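Side-chain contacts in membrane lipoprotein family protein (Aeropyrum pernix, PDB 4PEV), which probably serves as the solute-binding component of an ABC transporter, holding adenosine between its two lobes for delivery to the membrane: residues C[127-130]-C[131-135]; C[195-198]-C[199-202]; C[235-238]-C[239-243]; C[304-307]-C[308-312]; C[367-370]-C[371-375]. One frame throughout, in Å; residues are numbered along the deposited sequence.

Overall arrangement
Five short-range contacts sample five helices spread over the two lobes of a periplasmic-binding-protein fold, in chain order. Interaction 1, on helix 123-132, and interaction 4, on helix 301-313, pack on the lobe built round the parallel sheet that includes strand 137-141; their centres are about 20 Å apart. Interactions 2 and 3 lie on helices 196-214 and 233-245 of the other lobe, also about 20 Å apart between centres, and both touch strands 222-226 and 248-254. Interaction 5 ends helix 358-372 and packs on strand 293-299 of the mixed sheet, about 51 Å from interaction 1 between centres. Interaction 2 alone contributes residues to the adenosine pocket; the other four lie away from the ligand.

Interaction 1 (C[127-130]-C[131-135]); sequences EKVA and PRYPE
The backbone N of Y133 turns back onto the carbonyls of A130 and V129, and its hydrogen bond to A130 O measures 3.3 Å. The donor stands above the A130 carbonyl plane, with a C=O...N angle of only 115°; the bond spans three residues where the chain leaves the weakly bonded turn. A second bond, from Y133 N to V129 O at 3.5 Å, is weak, with an N-H...O angle of 132°. P131 has no amide hydrogen to offer, which leaves E127 O without the usual helical donor at this position: the ring CD sits 3.3 Å from E127 O instead, and the helix is kinked there.

Apolar contact comes from V129 and Y133, whose side chains meet at an oblique crossing. V129 CG1, placed anti to the backbone N (chi1 170°), reaches Y133 CD2 at 3.8 Å and CE2 at 3.9 Å, so one methyl branch meets one flank of the ring. A130 CB adds a smaller contact against P131 CD.

The charged groups lead elsewhere. R132 passes its NE 3.7 Å from K128 O, then bends at chi3 to place its guanidinium in salt bridges with D104 and E100; E127 OE1 accepts from the backbone N of R146.

Helix 123-132 is the crossover of the beta-alpha-beta unit between strands 114-118 and 137-141. V129 and Y133 reach both helix 99-108 and Y138 of strand 137-141, while A130 also rests on Y138 and its carbonyl takes a further bond from N151.

Interaction 2 (C[195-198]-C[199-202]); sequences IPPL and WRFH. With ADN (adenosine), chain F.
The indole of W199 lies over the first turn of the helix, with P196 CA 3.8 Å from the centroid of its five-membered ring and 25° off the ring normal. This CH-pi contact is the tight part of the interaction. I195 C sits over the same face, toward its rim, and P196 CG continues the overlap to W199 CZ3 at 4.0 Å; the proline and the indole run side by side and point the same way. Chi1 of -60°, with CG beside the backbone N, folds the ring back along the chain onto these residues, while D194 just upstream accepts from NE1.

Backbone bonds hold the turn together, from W199 N to I195 O and from H202 N to L198 O at 2.8 Å. I195 is the N-cap residue, and two prolines follow it in the first turn, where the lack of an amide hydrogen costs no helical bond. This is the start of helix 196-214, the crossover between parallel strands 186-191 and 222-226.

Packing is looser at the side chains beyond. The R200 guanidinium has P197 CA over one face, 3.8 Å above its plane, and its NE forms a salt bridge with E159. L198 CD1 and F201 CD2 stand 4.1 Å apart, and both side chains also reach the adenosine: L198 CD1 comes 3.5 Å from O4', and F201 CZ 3.6 Å from O3'. P197 CB touches the ribose more distantly, 3.9 Å from O2', and P196 is the one residue here that remains partly exposed.

Interaction 3 (C[235-238]-C[239-243]); sequences LGKT and TAEQM
Two neighbouring threonines, T239 and T238, use different first torsions to aim their hydroxyls at a single carbonyl, L235 O. In T239 the hydroxyl lies beside its own backbone N and anti to the carbonyl carbon, which sends OG1 back one turn to L235 O at 2.6 Å. In T238 it lies between the backbone N and the carbonyl carbon (chi1 60°), and OG1 reaches the same oxygen at 3.2 Å. The two approaches differ: the C=O...OG1 angle is 151° for T239 but 109° for T238, whose hydroxyl comes in much more from the side. With the helical bond from T239 N at 3.0 Å, L235 O accepts three donors.

Farther along, T238 O takes the helical bond from Q242 N at 3.1 Å and a weak one from Q242 NE2, at the end of an extended chain. K237 and E241 meet through carbon: E241 OE2 lies 3.6 Å from K237 CG, whereas K237 NZ stays 5.7 Å from that oxygen and makes a long, weak ion pair with E268.

Contacts of A240 with F251 and A265, and of T239 with T225, pack helix 233-245 against strands 222-226 and 248-254 and beside helix 258-271. Chemically, the two threonine hydroxyls and Q242 NE2 all turn to the helix's own backbone: L235 O is amply satisfied, both hydroxyls are probably restrained in rotation, and any attraction between K237 and E241 is likely to act through space without a direct bond.

Interaction 4 (C[304-307]-C[308-312]); sequences AVYT and AIKDV
V305 and I309, one turn apart, lie side by side and point the same way, with V305 CG1 3.6 Å from I309 CD1. The isoleucine's first torsion, with CG1 beside the backbone N (chi1 -67°), lays that branch back along the turn towards V305. Next round the helix, Y306 CE2 and K310 CD make a looser contact at 4.1 Å. T307 and D311 run alongside each other, T307 CG2 being 4.1 Å from D311 OD1.

Main-chain bonds set this spacing. A308 N reaches A304 O at 2.8 Å with an N-H...O angle of 176°, and D311 N meets T307 O at 2.9 Å. Outer partners fix the polar ends: T307 OG1 bonds V303 O, R79 makes a cation-pi contact with the Y306 ring, and D311 OD1 forms a salt bridge with R316. Replacing D311 by an alanine would remove the carboxylate oxygen that lies beside T307 CG2 and would probably leave the R316 guanidinium without this mate.

Helix 301-313 packs on strands 114-118, 137-141 and 152-157 through A304, V305, A308 and I309, and against helix 69-84 through Y306, I309 and K310.

Interaction 5 (C[367-370]-C[371-375]); sequences SQRE and KWISN
W372 N donates to Q368 O at 2.9 Å, the shortest hydrogen bond of this helix end, though the N-H...O angle of 132° shows it well bent. The same oxygen lies near the plane of the indole, at its edge, with CD1 3.5 Å away. K371 N to S367 O and I373 N to R369 O are both longer, at 3.3 Å, and the I373 donor stands above the R369 carbonyl plane. All three bonds are bent, as fits a helix end, where I373 is the first residue to leave helical backbone angles.

The Q368 and W372 side chains extend the same way, their amide and ring planes 89° apart. A bend at chi2 (-84°) turns the glutamine back, so that OE1 stands 4.2 Å from W372 NE1, too far for a bond, and 3.9 Å from K371 CD; NE2 is held instead by Q291 O. With an alanine in place of W372, the Q368 amide would probably lose the ring that flanks it, and F277 its aromatic neighbour.

The aliphatic CG of R369 lies alongside I373, 4.2 Å from its CD1. The stretched arginine carries its guanidinium onward to E286, I294 O and S334 O.

The chain then restarts as helix 375-389, with S374 OG capping G377 N and also bonded to D172. I373 and W372 pack against helix 159-181, through I169, I173 and I177, while Q368, R369 and I373 meet strand 293-299, so the end of helix 358-372 is fitted against both.

Interaction 1 (C[127-130]-C[131-135])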
# COMPACT_ATOMS: atom_id res chain seq x y z
N GLU C 127 10.85 -14.42 14.09
CA GLU C 127 10.29 -15.25 15.17
C GLU C 127 11.35 -16.21 15.73
O GLU C 127 11.38 -16.48 16.92
CB GLU C 127 9.05 -16.04 14.67
CG GLU C 127 7.74 -15.23 14.66
CD GLU C 127 6.58 -15.87 13.87
OE1 GLU C 127 5.49 -15.26 13.86
OE2 GLU C 127 6.73 -16.96 13.27
N LYS C 128 12.23 -16.68 14.85
CA LYS C 128 13.34 -17.56 15.20
C LYS C 128 14.55 -16.82 15.75
O LYS C 128 15.17 -17.27 16.72
CB LYS C 128 13.76 -18.34 13.95
CG LYS C 128 12.65 -19.21 13.38
CD LYS C 128 13.08 -19.94 12.12
CE LYS C 128 12.32 -21.25 11.97
NZ LYS C 128 11.94 -21.45 10.54
N VAL C 129 14.91 -15.69 15.12
CA VAL C 129 16.16 -14.99 15.42
C VAL C 129 16.10 -14.11 16.67
O VAL C 129 17.06 -14.08 17.47
CB VAL C 129 16.62 -14.14 14.21
CG1 VAL C 129 17.78 -13.24 14.58
CG2 VAL C 129 17.00 -15.04 13.04
N ALA C 130 15.00 -13.38 16.82
CA ALA C 130 14.81 -12.44 17.91
C ALA C 130 15.11 -13.00 19.30
O ALA C 130 15.78 -12.34 20.08
CB ALA C 130 13.41 -11.86 17.88
N PRO C 131 14.60 -14.21 19.62
CA PRO C 131 14.91 -14.72 20.97
C PRO C 131 16.40 -15.08 21.20
O PRO C 131 16.86 -14.93 22.32
CB PRO C 131 14.00 -15.94 21.12
CG PRO C 131 13.71 -16.37 19.72
CD PRO C 131 13.64 -15.09 18.93
N ARG C 132 17.12 -15.53 20.17
CA ARG C 132 18.59 -15.70 20.27
C ARG C 132 19.42 -14.43 20.57
O ARG C 132 20.53 -14.54 21.04
CB ARG C 132 19.17 -16.27 18.97
CG ARG C 132 18.63 -17.61 18.55
CD ARG C 132 19.47 -18.14 17.41
NE ARG C 132 18.63 -18.66 16.34
CZ ARG C 132 19.02 -18.83 15.07
NH1 ARG C 132 20.26 -18.53 14.69
NH2 ARG C 132 18.16 -19.32 14.17
N TYR C 133 18.92 -13.23 20.26
CA TYR C 133 19.69 -11.98 20.53
C TYR C 133 18.83 -10.99 21.29
O TYR C 133 18.43 -9.97 20.75
CB TYR C 133 20.17 -11.34 19.23
CG TYR C 133 20.98 -12.27 18.36
CD1 TYR C 133 22.34 -12.40 18.54
CD2 TYR C 133 20.38 -13.00 17.36
CE1 TYR C 133 23.08 -13.24 17.75
CE2 TYR C 133 21.11 -13.85 16.56
CZ TYR C 133 22.47 -13.96 16.77
OH TYR C 133 23.22 -14.80 15.99
N PRO C 134 18.53 -11.28 22.56
CA PRO C 134 17.47 -10.52 23.23
C PRO C 134 17.81 -9.04 23.47
O PRO C 134 16.90 -8.25 23.76
CB PRO C 134 17.27 -11.26 24.57
CG PRO C 134 18.12 -12.49 24.51
CD PRO C 134 19.16 -12.27 23.46
N GLU C 135 19.09 -8.69 23.36
CA GLU C 135 19.54 -7.31 23.53
C GLU C 135 19.67 -6.55 22.20
O GLU C 135 19.96 -5.36 22.19
CB GLU C 135 20.86 -7.32 24.31
CG GLU C 135 20.70 -7.75 25.77
CD GLU C 135 22.01 -7.75 26.57
OE1 GLU C 135 23.03 -7.18 26.09
OE2 GLU C 135 22.02 -8.33 27.68

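Interaction 2 (C[195-198]-C[199-202])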
# COMPACT_ATOMS: atom_id res chain seq x y z
N ILE C 195 -0.41 -12.88 0.67
CA ILE C 195 0.03 -12.80 2.05
C ILE C 195 -0.90 -11.89 2.85
O ILE C 195 -1.66 -11.13 2.25
CB ILE C 195 1.46 -12.26 2.11
CG1 ILE C 195 1.60 -10.93 1.35
CG2 ILE C 195 2.42 -13.28 1.50
CD1 ILE C 195 2.82 -10.14 1.77
N PRO C 196 -0.84 -11.97 4.21
CA PRO C 196 -1.80 -11.28 5.09
C PRO C 196 -2.09 -9.82 4.83
O PRO C 196 -3.26 -9.45 4.85
CB PRO C 196 -1.19 -11.48 6.48
CG PRO C 196 -0.58 -12.83 6.38
CD PRO C 196 0.02 -12.88 4.99
N PRO C 197 -1.07 -8.98 4.58
CA PRO C 197 -1.41 -7.57 4.35
C PRO C 197 -2.29 -7.41 3.13
O PRO C 197 -3.25 -6.64 3.16
CB PRO C 197 -0.06 -6.91 4.11
CG PRO C 197 0.96 -7.87 4.65
CD PRO C 197 0.38 -9.23 4.47
N LEU C 198 -1.99 -8.16 2.08
CA LEU C 198 -2.81 -8.13 0.87
C LEU C 198 -4.19 -8.75 1.07
O LEU C 198 -5.13 -8.38 0.36
CB LEU C 198 -2.09 -8.76 -0.32
CG LEU C 198 -1.25 -7.71 -1.07
CD1 LEU C 198 -0.18 -7.08 -0.20
CD2 LEU C 198 -0.61 -8.33 -2.29
N TRP C 199 -4.32 -9.67 2.03
CA TRP C 199 -5.64 -10.15 2.40
C TRP C 199 -6.46 -8.94 2.87
O TRP C 199 -7.60 -8.76 2.45
CB TRP C 199 -5.60 -11.17 3.52
CG TRP C 199 -4.82 -12.40 3.25
CD1 TRP C 199 -4.34 -12.83 2.05
CD2 TRP C 199 -4.46 -13.41 4.21
NE1 TRP C 199 -3.67 -14.03 2.20
CE2 TRP C 199 -3.74 -14.41 3.52
CE3 TRP C 199 -4.67 -13.56 5.59
CZ2 TRP C 199 -3.22 -15.55 4.16
CZ3 TRP C 199 -4.15 -14.68 6.24
CH2 TRP C 199 -3.43 -15.67 5.52
N ARG C 200 -5.86 -8.11 3.70
CA ARG C 200 -6.55 -6.94 4.22
C ARG C 200 -6.91 -5.93 3.14
O ARG C 200 -8.00 -5.34 3.17
CB ARG C 200 -5.72 -6.27 5.32
CG ARG C 200 -5.51 -7.17 6.52
CD ARG C 200 -5.07 -6.43 7.77
NE ARG C 200 -3.63 -6.26 7.84
CZ ARG C 200 -2.77 -7.25 8.03
NH1 ARG C 200 -3.21 -8.50 8.17
NH2 ARG C 200 -1.47 -6.99 8.09
N PHE C 201 -6.01 -5.73 2.17
CA PHE C 201 -6.30 -4.88 1.01
C PHE C 201 -7.50 -5.46 0.29
O PHE C 201 -8.49 -4.77 0.09
CB PHE C 201 -5.11 -4.78 0.03
CG PHE C 201 -4.07 -3.75 0.42
CD1 PHE C 201 -4.32 -2.39 0.27
CD2 PHE C 201 -2.82 -4.14 0.92
CE1 PHE C 201 -3.35 -1.45 0.62
CE2 PHE C 201 -1.86 -3.20 1.27
CZ PHE C 201 -2.12 -1.86 1.11
N HIS C 202 -7.40 -6.73 -0.09
CA HIS C 202 -8.44 -7.39 -0.87
C HIS C 202 -9.78 -7.22 -0.18
O HIS C 202 -10.70 -6.66 -0.76
CB HIS C 202 -8.13 -8.87 -1.08
CG HIS C 202 -9.07 -9.54 -2.03
ND1 HIS C 202 -8.98 -10.88 -2.34
CD2 HIS C 202 -10.11 -9.07 -2.75
CE1 HIS C 202 -9.92 -11.20 -3.21
NE2 HIS C 202 -10.63 -10.12 -3.47
O5' ADN F . 2.32 -2.28 -2.99
C5' ADN F . 1.17 -2.79 -2.28
C4' ADN F . 1.48 -3.50 -0.96
O4' ADN F . 2.22 -4.70 -1.16
C3' ADN F . 2.29 -2.73 0.08
O3' ADN F . 1.48 -1.80 0.81
C2' ADN F . 2.85 -3.86 0.94
O2' ADN F . 1.93 -4.33 1.93
C1' ADN F . 3.11 -4.95 -0.07
N9 ADN F . 4.49 -4.90 -0.57
C8 ADN F . 4.99 -4.08 -1.53
N7 ADN F . 6.31 -4.33 -1.75
C5 ADN F . 6.65 -5.34 -0.92
C6 ADN F . 7.88 -6.11 -0.61
N6 ADN F . 9.02 -5.83 -1.26
N1 ADN F . 7.81 -7.08 0.34
C2 ADN F . 6.67 -7.36 1.00
N3 ADN F . 5.52 -6.70 0.78
C4 ADN F . 5.45 -5.70 -0.15

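Interaction 3 (C[235-238]-C[239-243])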
# COMPACT_ATOMS: atom_id res chain seq x y z
N LEU C 235 5.41 -8.75 -15.70
CA LEU C 235 4.28 -9.57 -15.31
C LEU C 235 3.09 -8.70 -14.87
O LEU C 235 1.94 -9.04 -15.10
CB LEU C 235 4.69 -10.53 -14.18
CG LEU C 235 3.62 -11.44 -13.58
CD1 LEU C 235 2.97 -12.30 -14.65
CD2 LEU C 235 4.21 -12.30 -12.47
N GLY C 236 3.39 -7.57 -14.24
CA GLY C 236 2.37 -6.60 -13.89
C GLY C 236 1.66 -6.03 -15.11
O GLY C 236 0.45 -5.83 -15.07
N LYS C 237 2.40 -5.78 -16.18
CA LYS C 237 1.83 -5.26 -17.42
C LYS C 237 0.98 -6.30 -18.15
O LYS C 237 -0.13 -5.98 -18.56
CB LYS C 237 2.93 -4.72 -18.35
CG LYS C 237 2.40 -3.87 -19.50
CD LYS C 237 3.45 -3.51 -20.56
CE LYS C 237 4.58 -2.67 -19.97
NZ LYS C 237 4.98 -1.55 -20.89
N THR C 238 1.48 -7.52 -18.31
CA THR C 238 0.70 -8.56 -19.01
C THR C 238 -0.57 -8.88 -18.25
O THR C 238 -1.62 -9.07 -18.87
CB THR C 238 1.46 -9.89 -19.23
OG1 THR C 238 1.84 -10.45 -17.96
CG2 THR C 238 2.69 -9.69 -20.08
N THR C 239 -0.49 -8.96 -16.93
CA THR C 239 -1.68 -9.19 -16.13
C THR C 239 -2.74 -8.14 -16.45
O THR C 239 -3.89 -8.49 -16.71
CB THR C 239 -1.40 -9.17 -14.62
OG1 THR C 239 -0.35 -10.08 -14.31
CG2 THR C 239 -2.66 -9.54 -13.83
N ALA C 240 -2.33 -6.87 -16.44
CA ALA C 240 -3.22 -5.74 -16.70
C ALA C 240 -3.81 -5.76 -18.10
O ALA C 240 -4.97 -5.43 -18.26
CB ALA C 240 -2.51 -4.42 -16.46
N GLU C 241 -3.01 -6.12 -19.10
CA GLU C 241 -3.49 -6.18 -20.49
C GLU C 241 -4.58 -7.22 -20.68
O GLU C 241 -5.52 -7.00 -21.45
CB GLU C 241 -2.35 -6.51 -21.44
CG GLU C 241 -1.41 -5.37 -21.72
CD GLU C 241 -0.10 -5.84 -22.35
OE1 GLU C 241 0.05 -7.05 -22.62
OE2 GLU C 241 0.78 -4.98 -22.57
N GLN C 242 -4.43 -8.37 -20.02
CA GLN C 242 -5.48 -9.38 -20.00
C GLN C 242 -6.74 -8.79 -19.41
O GLN C 242 -7.80 -8.87 -20.03
CB GLN C 242 -5.07 -10.61 -19.20
CG GLN C 242 -4.90 -11.85 -20.06
CD GLN C 242 -3.88 -12.83 -19.49
OE1 GLN C 242 -4.19 -14.00 -19.23
NE2 GLN C 242 -2.65 -12.35 -19.30
N MSE C 243 -6.61 -8.18 -18.24
CA MSE C 243 -7.75 -7.57 -17.53
C MSE C 243 -8.49 -6.52 -18.33
O MSE C 243 -9.71 -6.42 -18.24
CB MSE C 243 -7.27 -6.98 -16.22
CG MSE C 243 -7.43 -8.02 -15.12
SE MSE C 243 -6.13 -7.70 -13.67
CE MSE C 243 -6.98 -6.22 -12.68

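Interaction 4 (C[304-307]-C[308-312])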
# COMPACT_ATOMS: atom_id res chain seq x y z
N ALA C 304 6.40 4.98 10.25
CA ALA C 304 6.78 3.80 11.04
C ALA C 304 8.28 3.79 11.26
O ALA C 304 8.74 3.88 12.40
CB ALA C 304 6.34 2.51 10.35
N VAL C 305 9.03 3.71 10.15
CA VAL C 305 10.49 3.62 10.19
C VAL C 305 11.09 4.77 10.97
O VAL C 305 11.98 4.55 11.80
CB VAL C 305 11.11 3.64 8.77
CG1 VAL C 305 12.63 3.82 8.82
CG2 VAL C 305 10.77 2.37 8.01
N TYR C 306 10.61 5.98 10.71
CA TYR C 306 11.11 7.18 11.38
C TYR C 306 10.80 7.18 12.90
O TYR C 306 11.65 7.57 13.71
CB TYR C 306 10.54 8.45 10.72
CG TYR C 306 11.03 9.70 11.40
CD1 TYR C 306 12.25 10.25 11.05
CD2 TYR C 306 10.31 10.31 12.42
CE1 TYR C 306 12.73 11.38 11.68
CE2 TYR C 306 10.79 11.43 13.06
CZ TYR C 306 12.00 11.96 12.68
OH TYR C 306 12.52 13.08 13.28
N THR C 307 9.60 6.77 13.27
CA THR C 307 9.21 6.66 14.66
C THR C 307 10.05 5.61 15.38
O THR C 307 10.59 5.86 16.44
CB THR C 307 7.70 6.33 14.77
OG1 THR C 307 6.95 7.47 14.32
CG2 THR C 307 7.30 5.99 16.20
N ALA C 308 10.17 4.43 14.79
CA ALA C 308 11.00 3.37 15.40
C ALA C 308 12.47 3.77 15.61
O ALA C 308 13.10 3.34 16.58
CB ALA C 308 10.92 2.10 14.57
N ILE C 309 13.01 4.58 14.70
CA ILE C 309 14.38 5.05 14.81
C ILE C 309 14.50 6.16 15.85
O ILE C 309 15.49 6.21 16.59
CB ILE C 309 14.89 5.58 13.47
CG1 ILE C 309 15.01 4.41 12.49
CG2 ILE C 309 16.25 6.24 13.62
CD1 ILE C 309 15.19 4.84 11.06
N LYS C 310 13.51 7.04 15.90
CA LYS C 310 13.50 8.13 16.88
C LYS C 310 13.41 7.55 18.29
O LYS C 310 14.24 7.85 19.15
CB LYS C 310 12.34 9.08 16.63
CG LYS C 310 12.55 10.44 17.26
CD LYS C 310 11.31 11.30 17.13
CE LYS C 310 11.63 12.75 17.46
NZ LYS C 310 10.40 13.47 17.88
N ASP C 311 12.42 6.69 18.52
CA ASP C 311 12.29 5.98 19.79
C ASP C 311 13.66 5.49 20.28
O ASP C 311 14.04 5.75 21.41
CB ASP C 311 11.30 4.80 19.69
CG ASP C 311 9.82 5.23 19.77
OD1 ASP C 311 9.51 6.44 19.68
OD2 ASP C 311 8.95 4.35 19.92
N VAL C 312 14.42 4.81 19.42
CA VAL C 312 15.74 4.32 19.84
C VAL C 312 16.68 5.47 20.17
O VAL C 312 17.39 5.40 21.17
CB VAL C 312 16.41 3.42 18.78
CG1 VAL C 312 17.85 3.10 19.17
CG2 VAL C 312 15.61 2.14 18.62

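Interaction 5 (C[367-370]-C[371-375])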
# COMPACT_ATOMS: atom_id res chain seq x y z
N SER C 367 -8.17 18.06 -12.06
CA SER C 367 -9.01 18.19 -13.24
C SER C 367 -9.79 16.91 -13.45
O SER C 367 -10.99 16.96 -13.67
CB SER C 367 -8.14 18.50 -14.46
OG SER C 367 -8.93 18.77 -15.59
N GLN C 368 -9.11 15.77 -13.34
CA GLN C 368 -9.72 14.44 -13.61
C GLN C 368 -10.64 13.93 -12.50
O GLN C 368 -11.58 13.18 -12.76
CB GLN C 368 -8.62 13.41 -13.85
CG GLN C 368 -7.70 13.73 -15.03
CD GLN C 368 -8.27 13.26 -16.36
OE1 GLN C 368 -9.20 13.85 -16.90
NE2 GLN C 368 -7.72 12.19 -16.88
N ARG C 369 -10.36 14.32 -11.26
CA ARG C 369 -11.23 14.03 -10.14
C ARG C 369 -12.54 14.81 -10.21
O ARG C 369 -13.57 14.32 -9.76
CB ARG C 369 -10.51 14.37 -8.84
CG ARG C 369 -9.30 13.49 -8.57
CD ARG C 369 -8.76 13.74 -7.17
NE ARG C 369 -7.53 13.01 -6.92
CZ ARG C 369 -6.87 13.04 -5.76
NH1 ARG C 369 -7.33 13.77 -4.75
NH2 ARG C 369 -5.73 12.36 -5.62
N GLU C 370 -12.49 16.05 -10.72
CA GLU C 370 -13.72 16.80 -11.05
C GLU C 370 -14.53 16.07 -12.13
O GLU C 370 -15.74 16.02 -12.04
CB GLU C 370 -13.40 18.22 -11.53
CG GLU C 370 -12.98 19.21 -10.43
CD GLU C 370 -12.15 20.40 -10.96
OE1 GLU C 370 -11.90 20.48 -12.18
OE2 GLU C 370 -11.73 21.26 -10.14
N LYS C 371 -13.85 15.50 -13.12
CA LYS C 371 -14.51 14.87 -14.25
C LYS C 371 -15.04 13.47 -14.00
O LYS C 371 -16.04 13.09 -14.61
CB LYS C 371 -13.56 14.75 -15.44
CG LYS C 371 -13.38 16.02 -16.24
CD LYS C 371 -12.58 15.74 -17.51
CE LYS C 371 -12.80 16.78 -18.61
NZ LYS C 371 -11.93 17.97 -18.42
N TRP C 372 -14.37 12.69 -13.16
CA TRP C 372 -14.66 11.25 -13.07
C TRP C 372 -14.97 10.69 -11.69
O TRP C 372 -15.18 9.49 -11.55
CB TRP C 372 -13.51 10.45 -13.67
CG TRP C 372 -13.36 10.68 -15.12
CD1 TRP C 372 -12.43 11.46 -15.71
CD2 TRP C 372 -14.16 10.14 -16.17
NE1 TRP C 372 -12.59 11.44 -17.08
CE2 TRP C 372 -13.65 10.63 -17.38
CE3 TRP C 372 -15.26 9.27 -16.20
CZ2 TRP C 372 -14.20 10.30 -18.63
CZ3 TRP C 372 -15.81 8.94 -17.44
CH2 TRP C 372 -15.28 9.46 -18.64
N ILE C 373 -15.02 11.54 -10.67
CA ILE C 373 -15.45 11.10 -9.36
C ILE C 373 -16.64 11.96 -8.94
O ILE C 373 -16.49 13.13 -8.65
CB ILE C 373 -14.30 11.17 -8.31
CG1 ILE C 373 -13.00 10.54 -8.87
CG2 ILE C 373 -14.71 10.47 -7.01
CD1 ILE C 373 -11.89 10.31 -7.85
N SER C 374 -17.83 11.37 -8.94
CA SER C 374 -19.06 12.07 -8.56
C SER C 374 -19.04 12.48 -7.09
O SER C 374 -18.24 11.97 -6.29
CB SER C 374 -20.29 11.18 -8.82
OG SER C 374 -20.39 10.12 -7.87
N ASN C 375 -19.94 13.41 -6.73
CA ASN C 375 -20.08 13.86 -5.34
C ASN C 375 -20.63 12.77 -4.42
O ASN C 375 -20.40 12.80 -3.22
CB ASN C 375 -20.98 15.10 -5.27
CG ASN C 375 -20.30 16.33 -5.84
OD1 ASN C 375 -19.07 16.44 -5.83
ND2 ASN C 375 -21.09 17.27 -6.32